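Local coordinates for mandelate racemase/muconate lactonizing protein (Paenibacillus sp., PDB 3V5C) that probably dehydrates galacturonate as a magnesium-dependent member of the enolase superfamily, at residues P129-S134 / F334-D339. The protein carries 1 engineered substitution. Residues are numbered along the deposited sequence; the frame is centred on the assembly and turned at random.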
loop_
_atom_site.group_PDB
_atom_site.type_symbol
_atom_site.label_atom_id
_atom_site.label_comp_id
_atom_site.label_asym_id
_atom_site.label_seq_id
_atom_site.Cartn_x
_atom_site.Cartn_y
_atom_site.Cartn_z
ATOM N N PRO A 129 -10.494 3.088 -6.102
ATOM C CA PRO A 129 -10.771 3.676 -4.784
ATOM C C PRO A 129 -9.500 3.856 -3.956
ATOM O O PRO A 129 -8.605 3.025 -4.015
ATOM C CB PRO A 129 -11.674 2.631 -4.118
ATOM C CG PRO A 129 -12.310 1.905 -5.274
ATOM C CD PRO A 129 -11.241 1.840 -6.325
ATOM N N CYS A 130 -9.419 4.932 -3.189
ATOM C CA CYS A 130 -8.319 5.088 -2.252
ATOM C C CYS A 130 -8.848 5.577 -0.920
ATOM O O CYS A 130 -10.004 5.997 -0.811
ATOM C CB CYS A 130 -7.287 6.088 -2.764
ATOM S SG CYS A 130 -7.900 7.782 -3.088
ATOM N N TYR A 131 -7.992 5.519 0.091
ATOM C CA TYR A 131 -8.331 6.070 1.392
ATOM C C TYR A 131 -7.148 6.790 1.984
ATOM O O TYR A 131 -5.997 6.531 1.647
ATOM C CB TYR A 131 -8.851 4.994 2.377
ATOM C CG TYR A 131 -7.832 3.969 2.874
ATOM C CD1 TYR A 131 -6.903 4.297 3.858
ATOM C CD2 TYR A 131 -7.835 2.671 2.387
ATOM C CE1 TYR A 131 -6.000 3.367 4.330
ATOM C CE2 TYR A 131 -6.939 1.721 2.860
ATOM C CZ TYR A 131 -6.013 2.078 3.822
ATOM O OH TYR A 131 -5.112 1.163 4.304
ATOM N N ASP A 132 -7.461 7.746 2.848
ATOM C CA ASP A 132 -6.467 8.595 3.459
ATOM C C ASP A 132 -5.930 7.887 4.689
ATOM O O ASP A 132 -6.655 7.716 5.670
ATOM C CB ASP A 132 -7.150 9.907 3.851
ATOM C CG ASP A 132 -6.202 10.905 4.465
ATOM O OD1 ASP A 132 -5.039 10.561 4.741
ATOM O OD2 ASP A 132 -6.642 12.054 4.705
ATOM N N THR A 133 -4.657 7.485 4.647
ATOM C CA THR A 133 -4.069 6.705 5.739
ATOM C C THR A 133 -3.314 7.541 6.793
ATOM O O THR A 133 -2.697 6.982 7.702
ATOM C CB THR A 133 -3.117 5.628 5.144
ATOM O OG1 THR A 133 -2.905 4.578 6.098
ATOM C CG2 THR A 133 -1.783 6.252 4.754
ATOM N N SER A 134 -3.417 8.872 6.706
ATOM C CA SER A 134 -2.505 9.765 7.430
ATOM C C SER A 134 -2.983 10.207 8.816
ATOM O O SER A 134 -2.374 11.096 9.409
ATOM C CB SER A 134 -2.215 11.027 6.589
ATOM O OG SER A 134 -3.378 11.835 6.450
ATOM N N PHE A 334 -8.808 -0.943 -1.904
ATOM C CA PHE A 334 -8.381 0.456 -1.889
ATOM C C PHE A 334 -6.884 0.573 -2.092
ATOM O O PHE A 334 -6.126 -0.296 -1.662
ATOM C CB PHE A 334 -8.603 1.086 -0.511
ATOM C CG PHE A 334 -10.028 1.319 -0.135
ATOM C CD1 PHE A 334 -10.690 2.452 -0.572
ATOM C CD2 PHE A 334 -10.661 0.469 0.755
ATOM C CE1 PHE A 334 -11.991 2.691 -0.202
ATOM C CE2 PHE A 334 -11.971 0.706 1.129
ATOM C CZ PHE A 334 -12.631 1.824 0.657
ATOM N N VAL A 335 -6.464 1.680 -2.689
ATOM C CA VAL A 335 -5.088 2.142 -2.598
ATOM C C VAL A 335 -4.916 2.883 -1.252
ATOM O O VAL A 335 -5.673 3.799 -0.938
ATOM C CB VAL A 335 -4.777 3.084 -3.777
ATOM C CG1 VAL A 335 -3.421 3.762 -3.591
ATOM C CG2 VAL A 335 -4.802 2.303 -5.082
ATOM N N GLU A 336 -3.924 2.482 -0.456
ATOM C CA GLU A 336 -3.616 3.168 0.804
ATOM C C GLU A 336 -2.789 4.419 0.492
ATOM O O GLU A 336 -1.627 4.317 0.090
ATOM C CB GLU A 336 -2.858 2.217 1.749
ATOM C CG GLU A 336 -2.512 2.849 3.074
ATOM C CD GLU A 336 -2.081 1.868 4.145
ATOM O OE1 GLU A 336 -1.799 0.688 3.829
ATOM O OE2 GLU A 336 -2.006 2.294 5.326
ATOM N N TYR A 337 -3.391 5.602 0.673
ATOM C CA TYR A 337 -2.806 6.859 0.179
ATOM C C TYR A 337 -2.227 7.762 1.272
ATOM O O TYR A 337 -2.924 8.102 2.239
ATOM C CB TYR A 337 -3.834 7.654 -0.635
ATOM C CG TYR A 337 -3.220 8.813 -1.361
ATOM C CD1 TYR A 337 -3.178 10.080 -0.783
ATOM C CD2 TYR A 337 -2.644 8.650 -2.616
ATOM C CE1 TYR A 337 -2.604 11.147 -1.441
ATOM C CE2 TYR A 337 -2.068 9.715 -3.286
ATOM C CZ TYR A 337 -2.049 10.962 -2.688
ATOM O OH TYR A 337 -1.477 12.039 -3.342
ATOM N N ASP A 338 -0.955 8.124 1.093
ATOM C CA ASP A 338 -0.242 9.110 1.902
ATOM C C ASP A 338 0.217 10.195 0.921
ATOM O O ASP A 338 0.782 9.885 -0.127
ATOM C CB ASP A 338 0.970 8.426 2.557
ATOM C CG ASP A 338 1.487 9.147 3.794
ATOM O OD1 ASP A 338 0.791 10.044 4.338
ATOM O OD2 ASP A 338 2.605 8.777 4.237
ATOM N N ASP A 339 -0.036 11.465 1.241
ATOM C CA ASP A 339 0.308 12.564 0.344
ATOM C C ASP A 339 1.788 12.921 0.487
ATOM O O ASP A 339 2.194 13.555 1.458
ATOM C CB ASP A 339 -0.555 13.783 0.657
ATOM C CG ASP A 339 -0.378 14.905 -0.344
ATOM O OD1 ASP A 339 0.551 14.863 -1.182
ATOM O OD2 ASP A 339 -1.177 15.863 -0.297
HETATM O O HOH W 1 -3.103 11.118 2.857
#
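Y131 places CG between its backbone N and carbonyl carbon (chi1 69°), while E336 sends CG anti to its backbone N (chi1 -180°) and runs on extended, and the two side chains meet on one face of a parallel strand pair. Strands 126-135 and 335-337 pair in the barrel sheet of the enolase fold, and 126-135 pairs with 167-170 as well, consistent with the seam where the barrel closes. Four backbone bonds alternate across them: V335 N to P129 O, Y131 N to V335 O, Y337 N to Y131 O and T133 N to Y337 O. E336 CA lies over one face of the Y131 ring, 4.2 Å from its centroid. The same ring turns its edge toward the face of F334 in an offset T-shaped pair, planes at 79°, with Y131 CD2 3.4 Å from F334 CB. The E336 carboxylate has three partners: T133 OG1 donates to the anti lone pair of OE2 at 2.6 Å, K168 forms a salt bridge with OE2 and also bonds Y131 OH, and C312 N reaches OE1. An alanine at Y131 is likely to open a gap between F334 and E336 and deprive K168 of its hydroxyl partner. On the opposite face, C130 CB packs 4.0 Å from V335 CB. Where D132 pairs with Y337, one water donates to both D132 OD1, 2.8 Å from its oxygen, and Y337 O.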